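Local coordinates for monosaccharide ABC transporter substrate-binding protein, CUT2 family (Bradyrhizobium sp., PDB 4YHS) that probably captures a sugar or related small solute in the periplasm and delivers it to an ABC importer of the CUT2 family, at residues A24-Y29 / Y49-K54. Residues are numbered along the deposited sequence; the frame is centred on the assembly and turned at random.
Sequences AEWYPY and YVPLEK
The ring of P51 lies in the angle between W26 and Y27, touching both, in the tight half of the contact. P51 CG stands 3.8 Å from the centroid of the Y27 ring, 25° off the normal, which meets the geometry of a CH-pi contact. The same carbon lies 3.5 Å from CZ2 of W26, while CD of P51 approaches CB of Y27 to 3.3 Å. With CG of Y27 between its own N and carbonyl carbon (chi1 58°), one ring face receives the proline and the other E25 CB. At the edge of the indole, near its plane, W26 CH2 meets Y49 CD1 at 3.8 Å; NE1 bonds E83 of helix 71-87, and Y49 OH bonds D308 of helix 299-314. Y29 and Y49 form an antiparallel hydrogen-bonded pair: Y49 N to Y29 O spans 2.7 Å at a nearly straight 173°, and Y29 N reaches a lone pair of Y49 O. The solvent side is looser, with P28 CB 4.1 Å from V50 CG2 and a weak, undecided hydrogen bond, 2.9 Å, from Y27 OH to E53 OE2. Two backbone bonds and aromatic-proline packing, with no salt bridge, thus join the open end of the 29-35/43-49 beta hairpin.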
ATOM      1  N   ALA A  24       6.763  -2.008  22.984  1.00 47.00           N
ATOM      2  CA  ALA A  24       5.441  -2.301  22.435  1.00 45.25           C
ATOM      3  C   ALA A  24       5.480  -3.160  21.162  1.00 37.66           C
ATOM      4  O   ALA A  24       6.300  -2.951  20.284  1.00 31.59           O
ATOM      5  CB  ALA A  24       4.710  -1.001  22.147  1.00 56.93           C
ATOM      6  N   GLU A  25       4.571  -4.123  21.089  1.00 25.80           N
ATOM      7  CA  GLU A  25       4.357  -4.903  19.879  1.00 25.87           C
ATOM      8  C   GLU A  25       3.602  -4.060  18.880  1.00 21.58           C
ATOM      9  O   GLU A  25       3.090  -2.991  19.211  1.00 23.77           O
ATOM     10  CB  GLU A  25       3.567  -6.172  20.190  1.00 31.64           C
ATOM     11  CG  GLU A  25       4.244  -7.094  21.215  1.00 49.94           C
ATOM     12  CD  GLU A  25       5.248  -8.033  20.573  1.00 54.30           C
ATOM     13  OE1 GLU A  25       5.802  -7.676  19.510  1.00 52.00           O
ATOM     14  OE2 GLU A  25       5.468  -9.137  21.120  1.00 60.95           O
ATOM     15  N   TRP A  26       3.527  -4.545  17.650  1.00 17.59           N
ATOM     16  CA  TRP A  26       2.887  -3.825  16.586  1.00 13.66           C
ATOM     17  C   TRP A  26       1.372  -3.846  16.743  1.00 16.48           C
ATOM     18  O   TRP A  26       0.680  -2.938  16.260  1.00 17.11           O
ATOM     19  CB  TRP A  26       3.286  -4.402  15.237  1.00 19.51           C
ATOM     20  CG  TRP A  26       2.791  -5.805  14.949  1.00 15.67           C
ATOM     21  CD1 TRP A  26       3.460  -6.982  15.173  1.00 15.63           C
ATOM     22  CD2 TRP A  26       1.542  -6.168  14.348  1.00 13.74           C
ATOM     23  NE1 TRP A  26       2.698  -8.048  14.771  1.00 17.11           N
ATOM     24  CE2 TRP A  26       1.517  -7.583  14.260  1.00 16.18           C
ATOM     25  CE3 TRP A  26       0.424  -5.444  13.892  1.00 16.34           C
ATOM     26  CZ2 TRP A  26       0.445  -8.279  13.701  1.00 21.55           C
ATOM     27  CZ3 TRP A  26      -0.648  -6.143  13.370  1.00 18.32           C
ATOM     28  CH2 TRP A  26      -0.625  -7.553  13.273  1.00 22.06           C
ATOM     29  N   TYR A  27       0.877  -4.880  17.424  1.00 17.88           N
ATOM     30  CA  TYR A  27      -0.538  -5.077  17.637  1.00 14.85           C
ATOM     31  C   TYR A  27      -0.977  -4.604  19.045  1.00 17.04           C
ATOM     32  O   TYR A  27      -0.140  -4.470  19.932  1.00 20.25           O
ATOM     33  CB  TYR A  27      -0.874  -6.552  17.450  1.00 15.07           C
ATOM     34  CG  TYR A  27      -0.118  -7.477  18.362  1.00 24.01           C
ATOM     35  CD1 TYR A  27       1.108  -7.984  17.987  1.00 21.40           C
ATOM     36  CD2 TYR A  27      -0.641  -7.854  19.605  1.00 20.59           C
ATOM     37  CE1 TYR A  27       1.811  -8.845  18.809  1.00 24.73           C
ATOM     38  CE2 TYR A  27       0.041  -8.716  20.436  1.00 27.29           C
ATOM     39  CZ  TYR A  27       1.273  -9.215  20.032  1.00 33.32           C
ATOM     40  OH  TYR A  27       1.975 -10.088  20.844  1.00 36.89           O
ATOM     41  N   PRO A  28      -2.289  -4.374  19.259  1.00 21.29           N
ATOM     42  CA  PRO A  28      -3.353  -4.424  18.248  1.00 23.27           C
ATOM     43  C   PRO A  28      -3.248  -3.274  17.268  1.00 21.54           C
ATOM     44  O   PRO A  28      -2.706  -2.221  17.623  1.00 19.51           O
ATOM     45  CB  PRO A  28      -4.641  -4.334  19.089  1.00 29.04           C
ATOM     46  CG  PRO A  28      -4.208  -3.711  20.386  1.00 30.88           C
ATOM     47  CD  PRO A  28      -2.847  -4.240  20.620  1.00 24.34           C
ATOM     48  N   TYR A  29      -3.728  -3.474  16.044  1.00 19.70           N
ATOM     49  CA  TYR A  29      -3.545  -2.474  15.000  1.00 19.39           C
ATOM     50  C   TYR A  29      -4.896  -2.103  14.418  1.00 18.79           C
ATOM     51  O   TYR A  29      -5.727  -2.969  14.162  1.00 18.19           O
ATOM     52  CB  TYR A  29      -2.606  -3.010  13.913  1.00 21.53           C
ATOM     53  CG  TYR A  29      -1.849  -1.939  13.134  1.00 13.93           C
ATOM     54  CD1 TYR A  29      -0.676  -1.406  13.626  1.00 15.24           C
ATOM     55  CD2 TYR A  29      -2.301  -1.471  11.902  1.00 15.38           C
ATOM     56  CE1 TYR A  29       0.015  -0.431  12.964  1.00 19.18           C
ATOM     57  CE2 TYR A  29      -1.578  -0.490  11.206  1.00 18.83           C
ATOM     58  CZ  TYR A  29      -0.417   0.026  11.762  1.00 14.67           C
ATOM     59  OH  TYR A  29       0.327   1.015  11.149  1.00 15.55           O
ATOM     60  N   TYR A  49      -6.986  -5.253  14.836  1.00 20.15           N
ATOM     61  CA  TYR A  49      -6.468  -6.533  14.394  1.00 20.67           C
ATOM     62  C   TYR A  49      -5.567  -7.087  15.484  1.00 22.71           C
ATOM     63  O   TYR A  49      -4.624  -6.418  15.910  1.00 16.00           O
ATOM     64  CB  TYR A  49      -5.682  -6.443  13.081  1.00 15.85           C
ATOM     65  CG  TYR A  49      -5.393  -7.827  12.562  1.00 15.89           C
ATOM     66  CD1 TYR A  49      -4.289  -8.540  13.002  1.00 20.98           C
ATOM     67  CD2 TYR A  49      -6.257  -8.445  11.694  1.00 19.11           C
ATOM     68  CE1 TYR A  49      -4.060  -9.837  12.571  1.00 21.80           C
ATOM     69  CE2 TYR A  49      -6.036  -9.736  11.249  1.00 19.58           C
ATOM     70  CZ  TYR A  49      -4.942 -10.428  11.684  1.00 23.28           C
ATOM     71  OH  TYR A  49      -4.744 -11.729  11.244  1.00 19.69           O
ATOM     72  N   VAL A  50      -5.898  -8.287  15.948  1.00 17.78           N
ATOM     73  CA  VAL A  50      -5.117  -8.995  16.951  1.00 18.20           C
ATOM     74  C   VAL A  50      -4.583 -10.316  16.420  1.00 18.94           C
ATOM     75  O   VAL A  50      -5.360 -11.223  16.124  1.00 21.04           O
ATOM     76  CB  VAL A  50      -5.971  -9.263  18.210  1.00 27.89           C
ATOM     77  CG1 VAL A  50      -5.130  -9.908  19.272  1.00 28.43           C
ATOM     78  CG2 VAL A  50      -6.565  -7.961  18.719  1.00 33.27           C
ATOM     79  N   PRO A  51      -3.261 -10.447  16.314  1.00 21.37           N
ATOM     80  CA  PRO A  51      -2.722 -11.726  15.849  1.00 18.43           C
ATOM     81  C   PRO A  51      -2.600 -12.733  16.984  1.00 19.00           C
ATOM     82  O   PRO A  51      -2.865 -12.411  18.173  1.00 22.31           O
ATOM     83  CB  PRO A  51      -1.350 -11.327  15.314  1.00 18.96           C
ATOM     84  CG  PRO A  51      -0.908 -10.271  16.275  1.00 19.14           C
ATOM     85  CD  PRO A  51      -2.174  -9.504  16.636  1.00 21.28           C
ATOM     86  N   LEU A  52      -2.243 -13.966  16.622  1.00 19.63           N
ATOM     87  CA  LEU A  52      -1.926 -14.994  17.602  1.00 23.96           C
ATOM     88  C   LEU A  52      -0.653 -14.650  18.352  1.00 22.28           C
ATOM     89  O   LEU A  52       0.219 -13.957  17.818  1.00 25.51           O
ATOM     90  CB  LEU A  52      -1.764 -16.359  16.929  1.00 21.59           C
ATOM     91  CG  LEU A  52      -2.972 -16.945  16.199  1.00 30.70           C
ATOM     92  CD1 LEU A  52      -2.563 -18.204  15.437  1.00 30.65           C
ATOM     93  CD2 LEU A  52      -4.130 -17.242  17.153  1.00 30.14           C
ATOM     94  N   GLU A  53      -0.550 -15.137  19.593  1.00 23.71           N
ATOM     95  CA  GLU A  53       0.688 -15.016  20.352  1.00 20.28           C
ATOM     96  C   GLU A  53       1.808 -15.876  19.775  1.00 33.66           C
ATOM     97  O   GLU A  53       2.946 -15.418  19.649  1.00 30.10           O
ATOM     98  CB  GLU A  53       0.441 -15.380  21.834  1.00 24.86           C
ATOM     99  CG  GLU A  53      -0.251 -14.259  22.600  1.00 40.80           C
ATOM    100  CD  GLU A  53       0.524 -12.946  22.527  1.00 53.71           C
ATOM    101  OE1 GLU A  53       1.593 -12.860  23.167  1.00 49.15           O
ATOM    102  OE2 GLU A  53       0.084 -12.012  21.810  1.00 44.95           O
ATOM    103  N   LYS A  54       1.473 -17.112  19.411  1.00 24.87           N
ATOM    104  CA  LYS A  54       2.432 -18.068  18.861  1.00 33.98           C
ATOM    105  C   LYS A  54       1.730 -19.070  17.959  1.00 30.16           C
ATOM    106  O   LYS A  54       0.547 -19.357  18.158  1.00 33.99           O
ATOM    107  CB  LYS A  54       3.147 -18.839  19.982  1.00 28.58           C
ATOM    108  CG  LYS A  54       4.400 -18.169  20.548  1.00 45.63           C
ATOM    109  CD  LYS A  54       5.530 -18.111  19.534  1.00 53.08           C
ATOM    110  CE  LYS A  54       6.798 -17.546  20.142  1.00 61.92           C
ATOM    111  NZ  LYS A  54       7.925 -17.589  19.170  1.00 63.80           N
TER